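Local coordinates for walker-type atpase (Pyrococcus abyssi, PDB 2QEN), which probably binds and hydrolyses ATP as a P-loop ATPase of the archaeal type, although its biological role is unknown, at residues A[57-62]-A[133-138]. The protein carries 1 engineered substitution. Sequence-based numbering, arbitrary orientation.
Sequences GILIDC and AFDEAQ
Asp135 OD2 accepts a hydrogen bond from a water whose O is 2.7 Å away and which also reaches Asp61 OD2 weakly; OD2 is also hydrogen-bonded to Ser45 OG, in the P-loop. This aspartate ends strand 130-135 of a parallel P-loop NTPase sheet, next to the outermost strand 57-61. Asp135 and Glu136 are known magnesium-binding residues, and strand 165-171 separates 130-135 from 33-37, which leads into the P-loop: an order consistent with a Walker B aspartate of the ASCE branch. Thr170 OG1 holds OD1, so the carboxylate is fixed from both oxygens. Parallel register comes from a ladder in which Ile60 uses both its polar backbone atoms: its N meets Ala133 O at 2.7 Å, almost straight at 177°, and its O receives Asp135 N at 2.8 Å. Cys62 N, at the start of helix 62-67, extends the ladder to Asp135 O, while Asp61 caps that helix through Glu64 N.

On the face bearing Leu59, Ala133 and Asp135, small Ala133 leaves room for Leu48 of the P-loop helix, and Leu59, its CG swung anti to the backbone N (chi1 -178°), lays CD1 against Asp135 CB at 3.6 Å. On the other face Ile60 and Phe134 run side by side; Ile60 CD1 makes an off-centre CH-pi contact, 4.2 Å from the centroid of the Phe134 ring. Cutting Phe134 back to an alanine is likely to strip Ile60 CD1, Cys62 SG and the edge-to-face neighbour Phe155 of their aromatic partner and open a gap on this face. The slim thiol of Cys62 fits beside that ring, its SG in the ring plane at the edge, 3.8 Å from Phe134 CD2.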
loop_
_atom_site.group_PDB
_atom_site.type_symbol
_atom_site.label_atom_id
_atom_site.label_comp_id
_atom_site.label_asym_id
_atom_site.label_seq_id
_atom_site.Cartn_x
_atom_site.Cartn_y
_atom_site.Cartn_z
ATOM N N GLY A 57 -3.640 -1.647 -18.260
ATOM C CA GLY A 57 -2.808 -0.881 -17.362
ATOM C C GLY A 57 -1.629 -1.699 -16.909
ATOM O O GLY A 57 -1.560 -2.904 -17.159
ATOM N N ILE A 58 -0.697 -1.023 -16.251
ATOM C CA ILE A 58 0.484 -1.649 -15.667
ATOM C C ILE A 58 0.679 -1.231 -14.209
ATOM O O ILE A 58 0.320 -0.117 -13.806
ATOM C CB ILE A 58 1.780 -1.351 -16.483
ATOM C CG1 ILE A 58 1.936 0.156 -16.728
ATOM C CG2 ILE A 58 1.784 -2.158 -17.768
ATOM C CD1 ILE A 58 3.142 0.524 -17.593
ATOM N N LEU A 59 1.231 -2.145 -13.421
ATOM C CA LEU A 59 1.496 -1.890 -12.010
ATOM C C LEU A 59 3.004 -1.917 -11.782
ATOM O O LEU A 59 3.667 -2.937 -12.023
ATOM C CB LEU A 59 0.757 -2.911 -11.113
ATOM C CG LEU A 59 0.843 -2.830 -9.576
ATOM C CD1 LEU A 59 0.606 -1.425 -9.125
ATOM C CD2 LEU A 59 -0.202 -3.748 -8.889
ATOM N N ILE A 60 3.536 -0.782 -11.332
ATOM C CA ILE A 60 4.953 -0.667 -10.989
ATOM C C ILE A 60 5.129 -0.670 -9.470
ATOM O O ILE A 60 4.640 0.221 -8.786
ATOM C CB ILE A 60 5.574 0.605 -11.594
ATOM C CG1 ILE A 60 5.439 0.575 -13.123
ATOM C CG2 ILE A 60 7.067 0.731 -11.206
ATOM C CD1 ILE A 60 5.204 1.908 -13.723
ATOM N N ASP A 61 5.834 -1.682 -8.963
ATOM C CA ASP A 61 6.142 -1.821 -7.541
ATOM C C ASP A 61 7.367 -0.960 -7.179
ATOM O O ASP A 61 8.518 -1.356 -7.400
ATOM C CB ASP A 61 6.383 -3.298 -7.182
ATOM C CG ASP A 61 6.359 -3.552 -5.666
ATOM O OD1 ASP A 61 6.731 -2.648 -4.880
ATOM O OD2 ASP A 61 5.962 -4.665 -5.254
ATOM N N CYS A 62 7.080 0.221 -6.629
ATOM C CA CYS A 62 8.089 1.215 -6.268
ATOM C C CYS A 62 8.953 0.783 -5.084
ATOM O O CYS A 62 10.132 1.143 -5.010
ATOM C CB CYS A 62 7.419 2.563 -5.981
ATOM S SG CYS A 62 6.483 3.203 -7.400
ATOM N N ALA A 133 -0.072 2.499 -12.909
ATOM C CA ALA A 133 -0.169 2.486 -11.448
ATOM C C ALA A 133 1.186 2.312 -10.768
ATOM O O ALA A 133 1.967 1.430 -11.113
ATOM C CB ALA A 133 -1.138 1.424 -10.985
ATOM N N PHE A 134 1.449 3.184 -9.807
ATOM C CA PHE A 134 2.651 3.128 -8.997
ATOM C C PHE A 134 2.272 2.657 -7.585
ATOM O O PHE A 134 1.619 3.371 -6.825
ATOM C CB PHE A 134 3.332 4.504 -8.966
ATOM C CG PHE A 134 3.885 4.952 -10.303
ATOM C CD1 PHE A 134 3.089 5.658 -11.206
ATOM C CD2 PHE A 134 5.205 4.675 -10.655
ATOM C CE1 PHE A 134 3.584 6.075 -12.434
ATOM C CE2 PHE A 134 5.728 5.098 -11.901
ATOM C CZ PHE A 134 4.916 5.798 -12.787
ATOM N N ASP A 135 2.677 1.442 -7.247
ATOM C CA ASP A 135 2.368 0.874 -5.945
ATOM C C ASP A 135 3.393 1.338 -4.937
ATOM O O ASP A 135 4.591 1.169 -5.152
ATOM C CB ASP A 135 2.338 -0.660 -6.012
ATOM C CG ASP A 135 1.264 -1.264 -5.111
ATOM O OD1 ASP A 135 0.625 -0.519 -4.299
ATOM O OD2 ASP A 135 1.038 -2.488 -5.238
ATOM N N GLU A 136 2.912 1.948 -3.853
ATOM C CA GLU A 136 3.764 2.538 -2.808
ATOM C C GLU A 136 4.659 3.628 -3.404
ATOM O O GLU A 136 5.894 3.628 -3.237
ATOM C CB GLU A 136 4.584 1.469 -2.054
ATOM C CG GLU A 136 3.779 0.331 -1.386
ATOM C CD GLU A 136 2.912 0.759 -0.200
ATOM O OE1 GLU A 136 3.099 1.874 0.339
ATOM O OE2 GLU A 136 2.029 -0.040 0.206
ATOM N N ALA A 137 3.999 4.585 -4.048
ATOM C CA ALA A 137 4.639 5.645 -4.814
ATOM C C ALA A 137 5.456 6.632 -3.962
ATOM O O ALA A 137 6.242 7.422 -4.495
ATOM C CB ALA A 137 3.583 6.380 -5.648
ATOM N N GLN A 138 5.300 6.573 -2.641
ATOM C CA GLN A 138 6.106 7.421 -1.757
ATOM C C GLN A 138 7.601 7.079 -1.849
ATOM O O GLN A 138 8.453 7.909 -1.503
ATOM C CB GLN A 138 5.604 7.383 -0.297
ATOM C CG GLN A 138 5.866 6.083 0.450
ATOM C CD GLN A 138 4.762 5.049 0.269
ATOM O OE1 GLN A 138 3.864 5.210 -0.556
ATOM N NE2 GLN A 138 4.829 3.980 1.048
HETATM O O HOH W 1 2.828 -4.148 -6.417
#